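Local coordinates for protein collagen adhesin (Staphylococcus aureus, PDB 2F68) that binds collagen as an adhesin of the bacterium, probably by wrapping two beta domains around the triple helix in a 'collagen hug', at residues A[35-40]-A[130-135]; A[15-20]-A[50-55]; A[90-95]-A[106-111]; A[71-76]-A[81-86]. All coordinates share one frame; numbering follows the deposited sequence.

Interaction 1: residues A[35-40]-A[130-135]; sequences VKMTFD and ITSGNK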
loop_
_atom_site.group_PDB
_atom_site.type_symbol
_atom_site.label_atom_id
_atom_site.label_comp_id
_atom_site.label_asym_id
_atom_site.label_seq_id
_atom_site.Cartn_x
_atom_site.Cartn_y
_atom_site.Cartn_z
ATOM N N VAL A 35 -1.265 -12.329 7.700
ATOM C CA VAL A 35 -2.254 -13.374 7.972
ATOM C C VAL A 35 -1.791 -14.702 7.367
ATOM O O VAL A 35 -1.405 -14.756 6.198
ATOM C CB VAL A 35 -3.652 -13.004 7.401
ATOM C CG1 VAL A 35 -4.702 -14.033 7.811
ATOM C CG2 VAL A 35 -4.072 -11.615 7.857
ATOM N N LYS A 36 -1.833 -15.763 8.172
ATOM C CA LYS A 36 -1.452 -17.098 7.716
ATOM C C LYS A 36 -2.594 -18.096 7.900
ATOM O O LYS A 36 -3.150 -18.224 8.992
ATOM C CB LYS A 36 -0.190 -17.578 8.439
ATOM C CG LYS A 36 0.483 -18.782 7.793
ATOM C CD LYS A 36 1.747 -19.178 8.537
ATOM C CE LYS A 36 2.424 -20.368 7.878
ATOM N NZ LYS A 36 3.669 -20.766 8.592
ATOM N N MET A 37 -2.932 -18.796 6.819
ATOM C CA MET A 37 -3.995 -19.798 6.822
ATOM C C MET A 37 -3.430 -21.146 6.379
ATOM O O MET A 37 -2.858 -21.253 5.294
ATOM C CB MET A 37 -5.137 -19.358 5.897
ATOM C CG MET A 37 -6.396 -20.230 5.937
ATOM S SD MET A 37 -6.271 -21.804 5.053
ATOM C CE MET A 37 -5.788 -21.265 3.411
ATOM N N THR A 38 -3.599 -22.168 7.217
ATOM C CA THR A 38 -3.117 -23.516 6.902
ATOM C C THR A 38 -4.272 -24.495 6.687
ATOM O O THR A 38 -5.355 -24.326 7.256
ATOM C CB THR A 38 -2.172 -24.069 7.996
ATOM O OG1 THR A 38 -2.875 -24.158 9.240
ATOM C CG2 THR A 38 -0.948 -23.176 8.165
ATOM N N PHE A 39 -4.030 -25.519 5.869
ATOM C CA PHE A 39 -5.050 -26.515 5.536
ATOM C C PHE A 39 -4.462 -27.905 5.282
ATOM O O PHE A 39 -3.296 -28.035 4.904
ATOM C CB PHE A 39 -5.872 -26.061 4.317
ATOM C CG PHE A 39 -5.064 -25.911 3.051
ATOM C CD1 PHE A 39 -4.891 -26.990 2.186
ATOM C CD2 PHE A 39 -4.488 -24.688 2.717
ATOM C CE1 PHE A 39 -4.146 -26.856 1.017
ATOM C CE2 PHE A 39 -3.743 -24.544 1.548
ATOM C CZ PHE A 39 -3.573 -25.630 0.696
ATOM N N ASP A 40 -5.280 -28.933 5.502
ATOM C CA ASP A 40 -4.951 -30.310 5.114
ATOM C C ASP A 40 -6.204 -31.088 4.698
ATOM O O ASP A 40 -7.327 -30.622 4.913
ATOM C CB ASP A 40 -4.171 -31.045 6.219
ATOM C CG ASP A 40 -4.911 -31.093 7.553
ATOM O OD1 ASP A 40 -4.228 -31.066 8.598
ATOM O OD2 ASP A 40 -6.159 -31.165 7.572
ATOM N N ILE A 130 -10.718 -11.740 11.899
ATOM C CA ILE A 130 -10.486 -12.418 10.625
ATOM C C ILE A 130 -10.855 -13.895 10.767
ATOM O O ILE A 130 -10.375 -14.579 11.675
ATOM C CB ILE A 130 -9.021 -12.246 10.138
ATOM C CG1 ILE A 130 -8.694 -10.757 9.955
ATOM C CG2 ILE A 130 -8.786 -13.015 8.836
ATOM C CD1 ILE A 130 -7.216 -10.445 9.787
ATOM N N THR A 131 -11.718 -14.371 9.871
ATOM C CA THR A 131 -12.246 -15.736 9.938
ATOM C C THR A 131 -11.943 -16.549 8.680
ATOM O O THR A 131 -11.920 -16.012 7.571
ATOM C CB THR A 131 -13.776 -15.745 10.172
ATOM O OG1 THR A 131 -14.425 -14.958 9.166
ATOM C CG2 THR A 131 -14.124 -15.194 11.551
ATOM N N SER A 132 -11.710 -17.846 8.873
ATOM C CA SER A 132 -11.526 -18.791 7.773
ATOM C C SER A 132 -12.066 -20.162 8.177
ATOM O O SER A 132 -11.376 -20.949 8.831
ATOM C CB SER A 132 -10.051 -18.881 7.366
ATOM O OG SER A 132 -9.879 -19.728 6.244
ATOM N N GLY A 133 -13.311 -20.430 7.791
ATOM C CA GLY A 133 -13.993 -21.670 8.159
ATOM C C GLY A 133 -14.455 -21.650 9.602
ATOM O O GLY A 133 -15.274 -20.814 9.987
ATOM N N ASN A 134 -13.927 -22.577 10.398
ATOM C CA ASN A 134 -14.234 -22.648 11.827
ATOM C C ASN A 134 -13.218 -21.897 12.688
ATOM O O ASN A 134 -13.416 -21.734 13.895
ATOM C CB ASN A 134 -14.340 -24.108 12.284
ATOM C CG ASN A 134 -15.544 -24.829 11.695
ATOM O OD1 ASN A 134 -15.489 -26.031 11.432
ATOM N ND2 ASN A 134 -16.639 -24.102 11.492
ATOM N N LYS A 135 -12.138 -21.437 12.059
ATOM C CA LYS A 135 -11.048 -20.763 12.764
ATOM C C LYS A 135 -11.182 -19.244 12.708
ATOM O O LYS A 135 -11.551 -18.679 11.674
ATOM C CB LYS A 135 -9.688 -21.199 12.203
ATOM C CG LYS A 135 -9.465 -22.713 12.163
ATOM C CD LYS A 135 -9.348 -23.316 13.559
ATOM C CE LYS A 135 -9.497 -24.828 13.521
ATOM N NZ LYS A 135 -9.368 -25.434 14.875
#
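Val35 and Ile130 make the apolar half of this contact, and Met37 with Ser132 the mixed half. Strand 31-40 and the end of strand 127-132 face each other across the domain interior, Met37 and Ser132 having CA atoms 7.7 Å apart, so side chains rather than backbones meet. Val35 CG2 touches Ile130 CD1 at 3.9 Å, the two branched chains crossing obliquely. With CG1 anti to the carbonyl carbon (chi1 -60°), Ile130 sends its long arm out to Val35, a reach its length suits.

In the mixed pair, Met37 CG lies 3.5 Å from Ser132 OG and 4.1 Å from Ser132 CB. The flexible thioether chain, bent at chi2 and chi3, fits the small serine, whose buried hydroxyl is satisfied by a hydrogen bond to Lys53 O.

Backbone bonds inside 130-135 shape a type II' turn from Ser132 to Lys135. The turn's own bond, Lys135 N to Ser132 O, is weak at 3.4 Å, while the reciprocal Ser132 N to Lys135 O at 2.9 Å pairs the two strands where the turn begins and ends. Gly133, with positive phi, suits its second position.

Within the sheet, strand 31-40 runs between strands 17-27 and 104-116, and Val35 also touches Val22 and Phe110. On the facing side, Ile130 and Ser132 both lean on Val54 of strand 50-54.

Interaction 2: residues A[15-20]-A[50-55]; sequences TNVTDL and DMIKVA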
loop_
_atom_site.group_PDB
_atom_site.type_symbol
_atom_site.label_atom_id
_atom_site.label_comp_id
_atom_site.label_asym_id
_atom_site.label_seq_id
_atom_site.Cartn_x
_atom_site.Cartn_y
_atom_site.Cartn_z
ATOM N N THR A 15 -14.250 -27.381 6.605
ATOM C CA THR A 15 -13.782 -28.760 6.751
ATOM C C THR A 15 -12.258 -28.897 6.742
ATOM O O THR A 15 -11.702 -29.684 7.510
ATOM C CB THR A 15 -14.377 -29.686 5.662
ATOM O OG1 THR A 15 -14.146 -29.118 4.366
ATOM C CG2 THR A 15 -15.875 -29.877 5.872
ATOM N N ASN A 16 -11.589 -28.127 5.885
ATOM C CA ASN A 16 -10.158 -28.326 5.628
ATOM C C ASN A 16 -9.178 -27.399 6.357
ATOM O O ASN A 16 -8.026 -27.777 6.582
ATOM C CB ASN A 16 -9.880 -28.336 4.120
ATOM C CG ASN A 16 -10.392 -29.598 3.440
ATOM O OD1 ASN A 16 -11.340 -29.554 2.660
ATOM N ND2 ASN A 16 -9.767 -30.731 3.744
ATOM N N VAL A 17 -9.629 -26.197 6.719
ATOM C CA VAL A 17 -8.782 -25.228 7.430
ATOM C C VAL A 17 -8.452 -25.720 8.839
ATOM O O VAL A 17 -9.343 -26.117 9.594
ATOM C CB VAL A 17 -9.426 -23.814 7.484
ATOM C CG1 VAL A 17 -8.582 -22.853 8.322
ATOM C CG2 VAL A 17 -9.607 -23.256 6.085
ATOM N N THR A 18 -7.165 -25.689 9.177
ATOM C CA THR A 18 -6.679 -26.211 10.455
ATOM C C THR A 18 -6.189 -25.131 11.420
ATOM O O THR A 18 -6.324 -25.279 12.637
ATOM C CB THR A 18 -5.560 -27.255 10.253
ATOM O OG1 THR A 18 -4.612 -26.771 9.293
ATOM C CG2 THR A 18 -6.145 -28.571 9.767
ATOM N N ASP A 19 -5.618 -24.055 10.878
ATOM C CA ASP A 19 -5.106 -22.955 11.696
ATOM C C ASP A 19 -5.142 -21.617 10.960
ATOM O O ASP A 19 -4.848 -21.543 9.764
ATOM C CB ASP A 19 -3.680 -23.257 12.179
ATOM C CG ASP A 19 -3.141 -22.199 13.131
ATOM O OD1 ASP A 19 -3.833 -21.865 14.117
ATOM O OD2 ASP A 19 -2.017 -21.709 12.896
ATOM N N LEU A 20 -5.509 -20.568 11.693
ATOM C CA LEU A 20 -5.514 -19.205 11.173
ATOM C C LEU A 20 -4.894 -18.256 12.197
ATOM O O LEU A 20 -5.444 -18.050 13.283
ATOM C CB LEU A 20 -6.940 -18.769 10.816
ATOM C CG LEU A 20 -7.149 -17.406 10.146
ATOM C CD1 LEU A 20 -6.727 -17.424 8.683
ATOM C CD2 LEU A 20 -8.600 -16.983 10.270
ATOM N N ASP A 50 -12.584 -26.756 -5.633
ATOM C CA ASP A 50 -12.710 -26.467 -4.206
ATOM C C ASP A 50 -12.043 -25.143 -3.850
ATOM O O ASP A 50 -10.955 -24.836 -4.346
ATOM C CB ASP A 50 -12.106 -27.602 -3.373
ATOM C CG ASP A 50 -12.889 -28.903 -3.486
ATOM O OD1 ASP A 50 -13.759 -29.018 -4.377
ATOM O OD2 ASP A 50 -12.627 -29.818 -2.679
ATOM N N MET A 51 -12.699 -24.361 -2.996
ATOM C CA MET A 51 -12.172 -23.059 -2.587
ATOM C C MET A 51 -12.179 -22.825 -1.076
ATOM O O MET A 51 -13.119 -23.207 -0.377
ATOM C CB MET A 51 -12.880 -21.907 -3.317
ATOM C CG MET A 51 -14.405 -21.926 -3.256
ATOM S SD MET A 51 -15.155 -20.305 -3.535
ATOM C CE MET A 51 -14.519 -19.868 -5.155
ATOM N N ILE A 52 -11.110 -22.192 -0.595
ATOM C CA ILE A 52 -10.977 -21.803 0.806
ATOM C C ILE A 52 -11.023 -20.277 0.906
ATOM O O ILE A 52 -10.227 -19.582 0.270
ATOM C CB ILE A 52 -9.664 -22.344 1.427
ATOM C CG1 ILE A 52 -9.673 -23.877 1.456
ATOM C CG2 ILE A 52 -9.456 -21.775 2.829
ATOM C CD1 ILE A 52 -8.300 -24.514 1.620
ATOM N N LYS A 53 -11.957 -19.767 1.705
ATOM C CA LYS A 53 -12.152 -18.324 1.849
ATOM C C LYS A 53 -11.642 -17.779 3.180
ATOM O O LYS A 53 -11.849 -18.385 4.234
ATOM C CB LYS A 53 -13.628 -17.959 1.669
ATOM C CG LYS A 53 -14.112 -17.982 0.226
ATOM C CD LYS A 53 -15.555 -17.516 0.126
ATOM C CE LYS A 53 -16.007 -17.421 -1.321
ATOM N NZ LYS A 53 -17.421 -16.972 -1.434
ATOM N N VAL A 54 -10.970 -16.632 3.112
ATOM C CA VAL A 54 -10.520 -15.906 4.299
ATOM C C VAL A 54 -11.243 -14.559 4.346
ATOM O O VAL A 54 -11.034 -13.699 3.485
ATOM C CB VAL A 54 -8.980 -15.703 4.310
ATOM C CG1 VAL A 54 -8.540 -14.966 5.569
ATOM C CG2 VAL A 54 -8.254 -17.041 4.204
ATOM N N ALA A 55 -12.100 -14.391 5.351
ATOM C CA ALA A 55 -12.957 -13.210 5.460
ATOM C C ALA A 55 -12.562 -12.282 6.608
ATOM O O ALA A 55 -12.028 -12.726 7.626
ATOM C CB ALA A 55 -14.418 -13.630 5.593
#
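Val17 and Ile52 press together through a single pair of methyls, Val17 CG2 to Ile52 CG2 at 3.6 Å, and this is the tight part of the contact. The side chains meet at an angle to one another. Ile52 has CG2 anti to its backbone N, which turns that short branch toward Val17, while its longer CG1 arm follows a different course. Val17 is the first residue to leave helical geometry after the helix 13-16, and strand 17-27 starts there; a compact beta-branched residue suits both the extended backbone and the buried position. Both residues also rest on Met37 of strand 31-40.

The second pair is looser: Leu20 CD1 approaches Val54 CG1 only to 4.4 Å, and the CA atoms of these two residues are 9.1 Å apart. Leu20 also touches Ser132, so the interior is shared with strand 127-132. Toward solvent the residue types change. Lys53, between Ile52 and Val54, points away from 15-20 and is exposed, in keeping with the alternation of an extended strand; Thr15, in the helix, is exposed as well.

Polar groups near the contact are answered elsewhere. Asn16 ND2 bonds to Asp40 O and Gly44 O, and Asp50 forms a salt bridge to Arg10.

Across the two segments the chemistry is therefore apolar: hydrophobic burial with van der Waals touch between aliphatic branches. Such contact carries little directionality of its own, so the positions of these residues are probably set largely by backbone bonding to adjoining strands, 31-40 for 17-27 and 89-94 for 50-54.

Interaction 3: residues A[90-95]-A[106-111]; sequences ATITFN and GFAEFE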
loop_
_atom_site.group_PDB
_atom_site.type_symbol
_atom_site.label_atom_id
_atom_site.label_comp_id
_atom_site.label_asym_id
_atom_site.label_seq_id
_atom_site.Cartn_x
_atom_site.Cartn_y
_atom_site.Cartn_z
ATOM N N ALA A 90 -9.832 -13.120 0.597
ATOM C CA ALA A 90 -8.777 -13.982 0.070
ATOM C C ALA A 90 -9.341 -15.361 -0.261
ATOM O O ALA A 90 -10.030 -15.971 0.560
ATOM C CB ALA A 90 -7.631 -14.093 1.065
ATOM N N THR A 91 -9.046 -15.844 -1.466
ATOM C CA THR A 91 -9.609 -17.104 -1.953
ATOM C C THR A 91 -8.530 -18.065 -2.457
ATOM O O THR A 91 -7.674 -17.688 -3.263
ATOM C CB THR A 91 -10.665 -16.861 -3.063
ATOM O OG1 THR A 91 -11.538 -15.791 -2.675
ATOM C CG2 THR A 91 -11.495 -18.117 -3.315
ATOM N N ILE A 92 -8.584 -19.301 -1.967
ATOM C CA ILE A 92 -7.685 -20.369 -2.404
ATOM C C ILE A 92 -8.457 -21.344 -3.288
ATOM O O ILE A 92 -9.305 -22.093 -2.801
ATOM C CB ILE A 92 -7.070 -21.142 -1.198
ATOM C CG1 ILE A 92 -6.482 -20.176 -0.150
ATOM C CG2 ILE A 92 -6.045 -22.186 -1.673
ATOM C CD1 ILE A 92 -5.299 -19.324 -0.631
ATOM N N THR A 93 -8.159 -21.329 -4.586
ATOM C CA THR A 93 -8.867 -22.170 -5.552
ATOM C C THR A 93 -7.967 -23.284 -6.086
ATOM O O THR A 93 -6.851 -23.027 -6.543
ATOM C CB THR A 93 -9.430 -21.334 -6.728
ATOM O OG1 THR A 93 -10.077 -20.160 -6.219
ATOM C CG2 THR A 93 -10.434 -22.144 -7.543
ATOM N N PHE A 94 -8.466 -24.517 -6.021
ATOM C CA PHE A 94 -7.733 -25.691 -6.493
ATOM C C PHE A 94 -8.238 -26.146 -7.860
ATOM O O PHE A 94 -9.445 -26.135 -8.119
ATOM C CB PHE A 94 -7.856 -26.844 -5.490
ATOM C CG PHE A 94 -7.325 -26.523 -4.119
ATOM C CD1 PHE A 94 -8.168 -26.017 -3.133
ATOM C CD2 PHE A 94 -5.985 -26.736 -3.809
ATOM C CE1 PHE A 94 -7.685 -25.721 -1.863
ATOM C CE2 PHE A 94 -5.492 -26.443 -2.540
ATOM C CZ PHE A 94 -6.345 -25.934 -1.567
ATOM N N ASN A 95 -7.310 -26.545 -8.726
ATOM C CA ASN A 95 -7.653 -27.065 -10.051
ATOM C C ASN A 95 -7.650 -28.600 -10.104
ATOM O O ASN A 95 -7.645 -29.258 -9.062
ATOM C CB ASN A 95 -6.750 -26.455 -11.136
ATOM C CG ASN A 95 -5.269 -26.587 -10.819
ATOM O OD1 ASN A 95 -4.765 -27.685 -10.580
ATOM N ND2 ASN A 95 -4.562 -25.464 -10.833
ATOM N N GLY A 106 -1.053 -27.636 3.113
ATOM C CA GLY A 106 -0.511 -26.371 2.619
ATOM C C GLY A 106 -0.828 -25.152 3.465
ATOM O O GLY A 106 -1.480 -25.258 4.506
ATOM N N PHE A 107 -0.359 -23.991 3.007
ATOM C CA PHE A 107 -0.578 -22.725 3.709
ATOM C C PHE A 107 -0.714 -21.528 2.764
ATOM O O PHE A 107 -0.364 -21.609 1.584
ATOM C CB PHE A 107 0.532 -22.475 4.747
ATOM C CG PHE A 107 1.871 -22.126 4.147
ATOM C CD1 PHE A 107 2.253 -20.796 3.989
ATOM C CD2 PHE A 107 2.757 -23.127 3.757
ATOM C CE1 PHE A 107 3.490 -20.467 3.440
ATOM C CE2 PHE A 107 3.998 -22.808 3.207
ATOM C CZ PHE A 107 4.364 -21.475 3.049
ATOM N N ALA A 108 -1.226 -20.422 3.302
ATOM C CA ALA A 108 -1.367 -19.171 2.562
ATOM C C ALA A 108 -1.004 -17.984 3.450
ATOM O O ALA A 108 -1.747 -17.634 4.372
ATOM C CB ALA A 108 -2.781 -19.026 2.022
ATOM N N GLU A 109 0.144 -17.374 3.168
ATOM C CA GLU A 109 0.645 -16.249 3.951
ATOM C C GLU A 109 0.596 -14.959 3.133
ATOM O O GLU A 109 1.164 -14.887 2.041
ATOM C CB GLU A 109 2.071 -16.533 4.434
ATOM C CG GLU A 109 2.496 -15.725 5.654
ATOM C CD GLU A 109 3.875 -16.106 6.170
ATOM O OE1 GLU A 109 4.800 -16.291 5.350
ATOM O OE2 GLU A 109 4.036 -16.210 7.405
ATOM N N PHE A 110 -0.089 -13.950 3.667
ATOM C CA PHE A 110 -0.264 -12.665 2.984
ATOM C C PHE A 110 -0.402 -11.500 3.965
ATOM O O PHE A 110 -0.806 -11.691 5.114
ATOM C CB PHE A 110 -1.466 -12.711 2.025
ATOM C CG PHE A 110 -2.756 -13.139 2.677
ATOM C CD1 PHE A 110 -3.609 -12.200 3.250
ATOM C CD2 PHE A 110 -3.125 -14.483 2.703
ATOM C CE1 PHE A 110 -4.803 -12.592 3.851
ATOM C CE2 PHE A 110 -4.318 -14.884 3.301
ATOM C CZ PHE A 110 -5.158 -13.936 3.875
ATOM N N GLU A 111 -0.071 -10.298 3.499
ATOM C CA GLU A 111 -0.127 -9.091 4.328
ATOM C C GLU A 111 -1.408 -8.292 4.100
ATOM O O GLU A 111 -1.896 -8.192 2.971
ATOM C CB GLU A 111 1.094 -8.204 4.070
ATOM C CG GLU A 111 2.421 -8.805 4.529
ATOM C CD GLU A 111 3.614 -7.900 4.259
ATOM O OE1 GLU A 111 4.633 -8.042 4.967
ATOM O OE2 GLU A 111 3.541 -7.052 3.343
#
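Ile92 sets its tip on Ala108, spanning the gap between strands 89-94 and 104-116. The side chain forks at CB. The short branch, CG2, stays near its own strand and lies 3.8 Å from Phe94 CZ. The longer branch begins with CG1, 3.8 Å from Met37 CE, and chi2 (-64°) then bends the chain toward 106-111. There CD1 reaches Ala108 CB at 3.7 Å; the same methyl also packs on Ala83. Ala108 suits this place because its single methyl takes the isoleucine tip where Ile92 CA and Ala108 CA are 8.1 Å apart.

At the other pair the sizes are reversed. Ala90 CB meets Phe110 CZ at 3.7 Å and Phe110 CE2 at 4.1 Å, approaching the ring obliquely. With CG set between its backbone N and carbonyl carbon (chi1 55°), Phe110 carries its ring across toward Ala90, and its length makes up for the short alanine.

Both strands belong to the same curled sheet without pairing with each other. Strand 89-94 is hydrogen-bonded to 50-54 and 78-86, whereas 104-116 pairs with 31-40, 62-75 and 300-307; Phe110 also touches Ile85 of strand 78-86, the neighbour of 89-94.

Interaction 4: residues A[71-76]-A[81-86]; sequences VPLTVK and GQAVIT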
loop_
_atom_site.group_PDB
_atom_site.type_symbol
_atom_site.label_atom_id
_atom_site.label_comp_id
_atom_site.label_asym_id
_atom_site.label_seq_id
_atom_site.Cartn_x
_atom_site.Cartn_y
_atom_site.Cartn_z
ATOM N N VAL A 71 -0.616 -15.575 -5.827
ATOM C CA VAL A 71 0.475 -16.523 -5.586
ATOM C C VAL A 71 0.042 -17.952 -5.933
ATOM O O VAL A 71 -0.943 -18.450 -5.385
ATOM C CB VAL A 71 0.980 -16.460 -4.117
ATOM C CG1 VAL A 71 2.214 -17.337 -3.926
ATOM C CG2 VAL A 71 1.292 -15.025 -3.711
ATOM N N PRO A 72 0.775 -18.613 -6.851
ATOM C CA PRO A 72 0.435 -19.979 -7.252
ATOM C C PRO A 72 0.822 -21.037 -6.215
ATOM O O PRO A 72 1.807 -20.870 -5.490
ATOM C CB PRO A 72 1.244 -20.176 -8.536
ATOM C CG PRO A 72 2.419 -19.281 -8.381
ATOM C CD PRO A 72 1.954 -18.100 -7.575
ATOM N N LEU A 73 0.035 -22.108 -6.154
ATOM C CA LEU A 73 0.321 -23.257 -5.299
ATOM C C LEU A 73 0.927 -24.363 -6.157
ATOM O O LEU A 73 0.257 -24.913 -7.034
ATOM C CB LEU A 73 -0.960 -23.753 -4.609
ATOM C CG LEU A 73 -1.569 -23.062 -3.375
ATOM C CD1 LEU A 73 -0.666 -23.200 -2.151
ATOM C CD2 LEU A 73 -1.932 -21.601 -3.617
ATOM N N THR A 74 2.196 -24.682 -5.909
ATOM C CA THR A 74 2.944 -25.598 -6.776
ATOM C C THR A 74 3.474 -26.845 -6.068
ATOM O O THR A 74 3.978 -26.770 -4.944
ATOM C CB THR A 74 4.125 -24.885 -7.480
ATOM O OG1 THR A 74 4.913 -24.182 -6.510
ATOM C CG2 THR A 74 3.620 -23.903 -8.531
ATOM N N VAL A 75 3.346 -27.986 -6.744
ATOM C CA VAL A 75 3.936 -29.249 -6.300
ATOM C C VAL A 75 4.795 -29.820 -7.429
ATOM O O VAL A 75 4.278 -30.159 -8.499
ATOM C CB VAL A 75 2.861 -30.289 -5.871
ATOM C CG1 VAL A 75 3.509 -31.623 -5.508
ATOM C CG2 VAL A 75 2.042 -29.772 -4.699
ATOM N N LYS A 76 6.101 -29.912 -7.177
ATOM C CA LYS A 76 7.087 -30.423 -8.142
ATOM C C LYS A 76 7.004 -29.720 -9.509
ATOM O O LYS A 76 7.017 -30.366 -10.561
ATOM C CB LYS A 76 6.974 -31.953 -8.282
ATOM C CG LYS A 76 8.257 -32.660 -8.720
ATOM C CD LYS A 76 9.247 -32.811 -7.570
ATOM C CE LYS A 76 10.512 -33.523 -8.023
ATOM N NZ LYS A 76 11.488 -33.682 -6.911
ATOM N N GLY A 81 -2.920 -25.164 -7.457
ATOM C CA GLY A 81 -3.852 -24.194 -6.886
ATOM C C GLY A 81 -3.408 -22.755 -7.080
ATOM O O GLY A 81 -2.354 -22.494 -7.666
ATOM N N GLN A 82 -4.217 -21.820 -6.584
ATOM C CA GLN A 82 -3.926 -20.393 -6.708
ATOM C C GLN A 82 -4.451 -19.601 -5.511
ATOM O O GLN A 82 -5.581 -19.808 -5.063
ATOM C CB GLN A 82 -4.514 -19.838 -8.011
ATOM C CG GLN A 82 -3.918 -18.506 -8.456
ATOM C CD GLN A 82 -4.542 -17.978 -9.736
ATOM O OE1 GLN A 82 -5.765 -17.868 -9.848
ATOM N NE2 GLN A 82 -3.702 -17.638 -10.705
ATOM N N ALA A 83 -3.615 -18.696 -5.003
ATOM C CA ALA A 83 -3.983 -17.818 -3.896
ATOM C C ALA A 83 -4.249 -16.402 -4.401
ATOM O O ALA A 83 -3.322 -15.686 -4.782
ATOM C CB ALA A 83 -2.890 -17.813 -2.833
ATOM N N VAL A 84 -5.521 -16.012 -4.406
ATOM C CA VAL A 84 -5.922 -14.682 -4.863
ATOM C C VAL A 84 -6.359 -13.823 -3.676
ATOM O O VAL A 84 -7.370 -14.107 -3.029
ATOM C CB VAL A 84 -7.045 -14.749 -5.934
ATOM C CG1 VAL A 84 -7.443 -13.349 -6.392
ATOM C CG2 VAL A 84 -6.602 -15.588 -7.127
ATOM N N ILE A 85 -5.580 -12.781 -3.397
ATOM C CA ILE A 85 -5.867 -11.863 -2.297
ATOM C C ILE A 85 -6.408 -10.542 -2.846
ATOM O O ILE A 85 -5.798 -9.925 -3.720
ATOM C CB ILE A 85 -4.620 -11.611 -1.394
ATOM C CG1 ILE A 85 -4.037 -12.928 -0.866
ATOM C CG2 ILE A 85 -4.967 -10.701 -0.220
ATOM C CD1 ILE A 85 -2.880 -13.479 -1.684
ATOM N N THR A 86 -7.567 -10.132 -2.333
ATOM C CA THR A 86 -8.207 -8.873 -2.714
ATOM C C THR A 86 -8.506 -8.032 -1.465
ATOM O O THR A 86 -8.567 -8.579 -0.360
ATOM C CB THR A 86 -9.514 -9.113 -3.518
ATOM O OG1 THR A 86 -10.361 -10.027 -2.810
ATOM C CG2 THR A 86 -9.208 -9.670 -4.904
#
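The segments 71-76 and 81-86 are the arms of a beta hairpin, strands 62-75 and 78-86, running antiparallel at 157° with axes approaching to 4.3 Å. Four backbone bonds join them. Val71 and Ala83 form a hydrogen-bonded pair, Val71 N to Ala83 O at 2.9 Å and Ala83 N to Val71 O at 2.7 Å. Leu73 and Gly81 form the next such pair: Leu73 N to Gly81 O measures 2.9 Å, its donor well above the carbonyl plane (60° out), and Gly81 N to Leu73 O is longer at 3.2 Å.

Pro72 and Gln82 fall between, in a non-hydrogen-bonded pair, where the N-H that proline lacks is not called for by this pairing. Their side chains share the outer face, where a proline ring and a long polar amide can meet solvent.

The other face carries Val71, Leu73 and Ala83, apolar residues suited to cover. Val71 CB lies 4.3 Å from Ala83 CB. Gly81, with no side chain, lets Leu73 CB settle close over its backbone. Strand 300-307 adds its own cover: Val71 touches Ala300 and Ala302, and Leu73 touches Ile304. That strand, from the C-terminal end of the modelled chain, also pairs with 104-116; a terminal strand lodged in this domain is consistent with the latch of the 'collagen hug' model.

Leu73 finishes the packing: with CG anti to its carbonyl carbon (chi1 -79°), CD2 lies 4.0 Å from Ala83 CB and 3.6 Å from Ala83 N, over the Gln82-Ala83 peptide.

The touching residues of interactions 1, 2 and 3 are all buried, and these contacts join strands across the domain interior through side chains alone; interaction 4 is partly exposed and is the one whose segments are bonded backbone to backbone. Interactions 1 and 2 have centres about 5 Å apart, interleaved along the chain, and a probable hydrogen bond between Thr131 O and Ala55 N (2.8 Å) ties them. Interaction 3 joins on through neighbouring strands: 50-54 with 89-94, and 31-40 with 104-116. Its centre lies about 6 Å from that of interaction 4, and strands 89-94 and 78-86 are neighbours in the sheet. Serine enters only interaction 1; interactions 2 and 3 are purely apolar.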